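Local atomic coordinates of Cow rumen GH26 endo-mannanase (Metagenome, PDB entry 6UEH), a protein that probably hydrolyses internal beta-1,4-mannosidic bonds of mannans such as galactomannan, as a family 26 glycoside hydrolase carrying an accessory domain. Residues 223-228 with 297-302; 155-160 with 232-237. All blocks are in the same frame, centred on the assembly; numbering follows the deposited sequence.

Overall arrangement
From the N terminus, the chain first builds the calcium-binding accessory domain of antiparallel strands and then enters the family 26 barrel. Helix 152-164 supplies residues 155-160; the chain then runs through strand 169-174, helix 187-196, strand 202-206 and helix 220-230 before residues 232-237 close contact 2. Contact 1 begins within that loop, at residues 223-228, and closes beyond it at 297-302, the end of helix 280-301. The two loops therefore cross, their segments alternating along the chain; the centres of the two contacts lie about 12 Å apart. Contact 2 ties the helix preceding the barrel to the start of strand 234-238; contact 1 joins the two helices flanking that strand in sequence. W227 and G233 link them directly through the backbone.

Contact 1 of 2, residues 223-228 with 297-302; sequences RVIEWV and QRLQDE
With chi1 at 172°, V224 sets CG1 opposite its backbone nitrogen, while I225, at -66°, swings CG1 away from its own carbonyl carbon; both carbons thereby reach L299 on the facing helix. L299 answers with the branch CD2, which lies 3.8 Å from V224 CG1 and 3.9 Å from I225 CG1, so one methyl group is received between two consecutive residues of helix 220-230. The second branch adds to the grip on the valine, with L299 CD1 4.1 Å from V224 CG1. The side chains of V224 and L299 cross at about a right angle, and both leucine methyls lie within 4.1 Å of V224 CG1. Further out, I225 sends CD1 to within 4.1 Å of E302 CG, the aliphatic part of a residue that has just left helical geometry. No hydrogen bond spans the two segments. The nearest CA atoms, those of I225 and L299, are 7.1 Å apart, and 194 Å² is buried in total. Within 297-302, Q297 NE2 donates to D301 OD1 at 3.0 Å, meeting the oxygen from above the carboxylate plane, one helical turn along. Beside the apolar core, R298 forms a salt bridge with E222 of helix 220-230, and just past the helix end the E302 carbonyl oxygen receives a weak hydrogen bond from K229. In the beta/alpha barrel these helices precede and follow strand 234-238 in the chain; V224 also packs on A235 of that strand and on F205 of strand 202-206, while L299 touches T221 and N356.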
loop_
_atom_site.group_PDB
_atom_site.type_symbol
_atom_site.label_atom_id
_atom_site.label_comp_id
_atom_site.label_asym_id
_atom_site.label_seq_id
_atom_site.Cartn_x
_atom_site.Cartn_y
_atom_site.Cartn_z
ATOM N N ARG A 223 26.761 2.119 4.704
ATOM C CA ARG A 223 26.136 0.849 4.340
ATOM C C ARG A 223 25.240 0.995 3.111
ATOM O O ARG A 223 25.112 0.062 2.323
ATOM C CB ARG A 223 25.337 0.274 5.514
ATOM C CG ARG A 223 26.212 -0.288 6.633
ATOM C CD ARG A 223 25.399 -1.067 7.665
ATOM N NE ARG A 223 24.348 -0.249 8.262
ATOM C CZ ARG A 223 24.542 0.606 9.261
ATOM N NH1 ARG A 223 25.754 0.763 9.778
ATOM N NH2 ARG A 223 23.525 1.311 9.738
ATOM N N VAL A 224 24.630 2.165 2.943
ATOM C CA VAL A 224 23.835 2.429 1.745
ATOM C C VAL A 224 24.736 2.436 0.514
ATOM O O VAL A 224 24.419 1.824 -0.508
ATOM C CB VAL A 224 23.081 3.770 1.837
ATOM C CG1 VAL A 224 22.420 4.100 0.506
ATOM C CG2 VAL A 224 22.047 3.727 2.951
ATOM N N ILE A 225 25.864 3.131 0.625
ATOM C CA ILE A 225 26.850 3.183 -0.447
ATOM C C ILE A 225 27.374 1.786 -0.769
ATOM O O ILE A 225 27.478 1.404 -1.937
ATOM C CB ILE A 225 28.025 4.106 -0.079
ATOM C CG1 ILE A 225 27.539 5.554 0.035
ATOM C CG2 ILE A 225 29.145 3.990 -1.104
ATOM C CD1 ILE A 225 28.604 6.526 0.490
ATOM N N GLU A 226 27.685 1.025 0.276
ATOM C CA GLU A 226 28.174 -0.338 0.118
ATOM C C GLU A 226 27.158 -1.197 -0.632
ATOM O O GLU A 226 27.510 -1.913 -1.568
ATOM C CB GLU A 226 28.487 -0.954 1.487
ATOM C CG GLU A 226 29.391 -2.180 1.448
ATOM C CD GLU A 226 28.644 -3.461 1.128
ATOM O OE1 GLU A 226 27.411 -3.505 1.332
ATOM O OE2 GLU A 226 29.294 -4.426 0.672
ATOM N N TRP A 227 25.898 -1.111 -0.220
ATOM C CA TRP A 227 24.837 -1.918 -0.816
ATOM C C TRP A 227 24.671 -1.617 -2.301
ATOM O O TRP A 227 24.594 -2.529 -3.124
ATOM C CB TRP A 227 23.512 -1.687 -0.085
ATOM C CG TRP A 227 22.408 -2.591 -0.550
ATOM C CD1 TRP A 227 21.350 -2.256 -1.348
ATOM C CD2 TRP A 227 22.263 -3.984 -0.256
ATOM N NE1 TRP A 227 20.553 -3.355 -1.565
ATOM C CE2 TRP A 227 21.095 -4.430 -0.906
ATOM C CE3 TRP A 227 23.007 -4.900 0.493
ATOM C CZ2 TRP A 227 20.650 -5.746 -0.823
ATOM C CZ3 TRP A 227 22.567 -6.207 0.573
ATOM C CH2 TRP A 227 21.398 -6.618 -0.082
ATOM N N VAL A 228 24.627 -0.333 -2.639
ATOM C CA VAL A 228 24.374 0.083 -4.013
ATOM C C VAL A 228 25.618 -0.020 -4.891
ATOM O O VAL A 228 25.596 -0.678 -5.930
ATOM C CB VAL A 228 23.845 1.531 -4.067
ATOM C CG1 VAL A 228 23.733 2.005 -5.509
ATOM C CG2 VAL A 228 22.502 1.635 -3.357
ATOM N N GLN A 297 23.149 14.278 0.781
ATOM C CA GLN A 297 24.083 14.937 -0.125
ATOM C C GLN A 297 25.297 14.054 -0.386
ATOM O O GLN A 297 25.805 14.001 -1.505
ATOM C CB GLN A 297 24.524 16.289 0.442
ATOM C CG GLN A 297 25.499 17.042 -0.452
ATOM C CD GLN A 297 24.878 17.454 -1.773
ATOM O OE1 GLN A 297 23.807 18.063 -1.802
ATOM N NE2 GLN A 297 25.545 17.119 -2.877
ATOM N N ARG A 298 25.760 13.367 0.655
ATOM C CA ARG A 298 26.868 12.425 0.518
ATOM C C ARG A 298 26.507 11.343 -0.502
ATOM O O ARG A 298 27.324 10.973 -1.349
ATOM C CB ARG A 298 27.214 11.792 1.868
ATOM C CG ARG A 298 27.676 12.774 2.936
ATOM C CD ARG A 298 27.863 12.061 4.268
ATOM N NE ARG A 298 28.937 11.074 4.201
ATOM C CZ ARG A 298 29.043 10.033 5.016
ATOM N NH1 ARG A 298 28.131 9.833 5.953
ATOM N NH2 ARG A 298 30.057 9.187 4.894
ATOM N N LEU A 299 25.272 10.852 -0.421
ATOM C CA LEU A 299 24.769 9.879 -1.386
ATOM C C LEU A 299 24.771 10.474 -2.786
ATOM O O LEU A 299 25.231 9.839 -3.732
ATOM C CB LEU A 299 23.359 9.411 -1.014
ATOM C CG LEU A 299 23.222 8.606 0.278
ATOM C CD1 LEU A 299 21.785 8.133 0.461
ATOM C CD2 LEU A 299 24.182 7.430 0.278
ATOM N N GLN A 300 24.262 11.697 -2.916
ATOM C CA GLN A 300 24.223 12.357 -4.218
ATOM C C GLN A 300 25.634 12.581 -4.757
ATOM O O GLN A 300 25.882 12.408 -5.952
ATOM C CB GLN A 300 23.465 13.686 -4.139
ATOM C CG GLN A 300 23.380 14.415 -5.479
ATOM C CD GLN A 300 22.279 15.464 -5.522
ATOM O OE1 GLN A 300 21.135 15.165 -5.867
ATOM N NE2 GLN A 300 22.623 16.702 -5.179
ATOM N N ASP A 301 26.554 12.951 -3.870
ATOM C CA ASP A 301 27.956 13.132 -4.242
ATOM C C ASP A 301 28.547 11.868 -4.852
ATOM O O ASP A 301 29.331 11.933 -5.798
ATOM C CB ASP A 301 28.794 13.546 -3.028
ATOM C CG ASP A 301 28.569 14.987 -2.621
ATOM O OD1 ASP A 301 28.116 15.786 -3.468
ATOM O OD2 ASP A 301 28.863 15.325 -1.455
ATOM N N GLU A 302 28.175 10.719 -4.299
ATOM C CA GLU A 302 28.693 9.440 -4.770
ATOM C C GLU A 302 27.743 8.792 -5.776
ATOM O O GLU A 302 27.842 7.595 -6.053
ATOM C CB GLU A 302 28.936 8.497 -3.589
ATOM C CG GLU A 302 29.818 9.085 -2.488
ATOM C CD GLU A 302 31.279 9.207 -2.888
ATOM O OE1 GLU A 302 31.677 8.605 -3.908
ATOM O OE2 GLU A 302 32.034 9.904 -2.172
#

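Contact 2 of 2, residues 155-160 with 232-237; sequences QKLQDY and GGIATA
The eight-stranded parallel beta/alpha barrel of the family 26 domain receives helix 152-164 against the beginning of its strand 234-238, where L157 and Y160 meet I234. The evidence for an inward-facing I234 is twofold: L157 meets both I234 and I358, on strands two places apart in the sheet, and so sits across the barrel's interior, while the next residue, A235, is packed from outside by V224 and V228 of helix 220-230. The helix thus packs across the end of the barrel at which its strands start. Only apolar groups make the contact, with 123 Å² buried between the segments and no hydrogen bond across. L157 directs its CB at the strand and, with CG anti to the backbone N (chi1 172°), presents CD1 to three carbons of the isoleucine, CG1, CG2 and CD1: I234 CG1 lies 4.0 Å and I234 CG2 4.1 Å from L157 CD1. Its other methyl, L157 CD2, stands 4.2 Å from I234 CG2, so both leucine branches are engaged. Y160, about one turn on, also touches L482 and P483. Its CE2 is 4.2 Å from I234 CD1, which meets the ring obliquely; that same CD1 methyl makes the closest approach of the contact, 3.9 Å from L157 CD1.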
loop_
_atom_site.group_PDB
_atom_site.type_symbol
_atom_site.label_atom_id
_atom_site.label_comp_id
_atom_site.label_asym_id
_atom_site.label_seq_id
_atom_site.Cartn_x
_atom_site.Cartn_y
_atom_site.Cartn_z
ATOM N N GLN A 155 16.574 8.518 -12.116
ATOM C CA GLN A 155 15.638 8.288 -13.208
ATOM C C GLN A 155 15.826 6.900 -13.817
ATOM O O GLN A 155 14.853 6.232 -14.173
ATOM C CB GLN A 155 15.793 9.366 -14.283
ATOM C CG GLN A 155 14.762 9.270 -15.398
ATOM C CD GLN A 155 13.338 9.342 -14.880
ATOM O OE1 GLN A 155 12.855 10.411 -14.505
ATOM N NE2 GLN A 155 12.661 8.199 -14.847
ATOM N N LYS A 156 17.077 6.464 -13.929
ATOM C CA LYS A 156 17.368 5.132 -14.451
ATOM C C LYS A 156 16.852 4.044 -13.510
ATOM O O LYS A 156 16.351 3.015 -13.963
ATOM C CB LYS A 156 18.869 4.965 -14.696
ATOM C CG LYS A 156 19.348 5.639 -15.976
ATOM C CD LYS A 156 20.846 5.904 -15.965
ATOM C CE LYS A 156 21.651 4.624 -15.972
ATOM N NZ LYS A 156 23.116 4.912 -16.024
ATOM N N LEU A 157 16.970 4.274 -12.205
ATOM C CA LEU A 157 16.428 3.334 -11.223
ATOM C C LEU A 157 14.905 3.250 -11.338
ATOM O O LEU A 157 14.341 2.158 -11.386
ATOM C CB LEU A 157 16.831 3.732 -9.799
ATOM C CG LEU A 157 16.180 2.952 -8.650
ATOM C CD1 LEU A 157 16.354 1.446 -8.822
ATOM C CD2 LEU A 157 16.743 3.404 -7.305
ATOM N N GLN A 158 14.249 4.406 -11.392
ATOM C CA GLN A 158 12.794 4.449 -11.501
ATOM C C GLN A 158 12.313 3.765 -12.779
ATOM O O GLN A 158 11.286 3.080 -12.779
ATOM C CB GLN A 158 12.292 5.895 -11.456
ATOM C CG GLN A 158 10.769 6.042 -11.472
ATOM C CD GLN A 158 10.123 5.770 -10.117
ATOM O OE1 GLN A 158 10.634 4.989 -9.314
ATOM N NE2 GLN A 158 8.995 6.424 -9.861
ATOM N N ASP A 159 13.059 3.943 -13.863
ATOM C CA ASP A 159 12.700 3.320 -15.130
ATOM C C ASP A 159 12.878 1.809 -15.071
ATOM O O ASP A 159 12.075 1.069 -15.636
ATOM C CB ASP A 159 13.519 3.911 -16.278
ATOM C CG ASP A 159 12.971 5.238 -16.749
ATOM O OD1 ASP A 159 11.745 5.452 -16.628
ATOM O OD2 ASP A 159 13.760 6.070 -17.238
ATOM N N TYR A 160 13.923 1.348 -14.387
ATOM C CA TYR A 160 14.104 -0.086 -14.192
ATOM C C TYR A 160 12.926 -0.673 -13.424
ATOM O O TYR A 160 12.414 -1.737 -13.773
ATOM C CB TYR A 160 15.399 -0.403 -13.443
ATOM C CG TYR A 160 15.419 -1.835 -12.952
ATOM C CD1 TYR A 160 15.693 -2.881 -13.824
ATOM C CD2 TYR A 160 15.128 -2.145 -11.625
ATOM C CE1 TYR A 160 15.694 -4.191 -13.389
ATOM C CE2 TYR A 160 15.125 -3.456 -11.183
ATOM C CZ TYR A 160 15.410 -4.474 -12.068
ATOM O OH TYR A 160 15.411 -5.780 -11.634
ATOM N N GLY A 232 25.631 -3.819 -5.834
ATOM C CA GLY A 232 24.735 -3.633 -6.962
ATOM C C GLY A 232 23.266 -3.706 -6.591
ATOM O O GLY A 232 22.419 -4.027 -7.425
ATOM N N GLY A 233 22.963 -3.397 -5.334
ATOM C CA GLY A 233 21.600 -3.469 -4.845
ATOM C C GLY A 233 20.841 -2.160 -4.938
ATOM O O GLY A 233 21.374 -1.144 -5.388
ATOM N N ILE A 234 19.584 -2.203 -4.511
ATOM C CA ILE A 234 18.713 -1.037 -4.486
ATOM C C ILE A 234 18.479 -0.617 -3.040
ATOM O O ILE A 234 18.237 -1.461 -2.182
ATOM C CB ILE A 234 17.360 -1.331 -5.168
ATOM C CG1 ILE A 234 17.576 -1.726 -6.633
ATOM C CG2 ILE A 234 16.428 -0.133 -5.064
ATOM C CD1 ILE A 234 16.307 -2.130 -7.349
ATOM N N ALA A 235 18.555 0.681 -2.767
ATOM C CA ALA A 235 18.391 1.166 -1.401
ATOM C C ALA A 235 17.073 1.911 -1.201
ATOM O O ALA A 235 16.675 2.721 -2.036
ATOM C CB ALA A 235 19.562 2.065 -1.020
ATOM N N THR A 236 16.398 1.620 -0.092
ATOM C CA THR A 236 15.263 2.423 0.350
ATOM C C THR A 236 15.508 2.851 1.795
ATOM O O THR A 236 16.221 2.172 2.536
ATOM C CB THR A 236 13.917 1.663 0.235
ATOM O OG1 THR A 236 12.834 2.550 0.544
ATOM C CG2 THR A 236 13.876 0.473 1.181
ATOM N N ALA A 237 14.944 3.984 2.199
ATOM C CA ALA A 237 15.160 4.447 3.564
ATOM C C ALA A 237 13.992 5.250 4.122
ATOM O O ALA A 237 13.418 6.103 3.440
ATOM C CB ALA A 237 16.437 5.269 3.640
#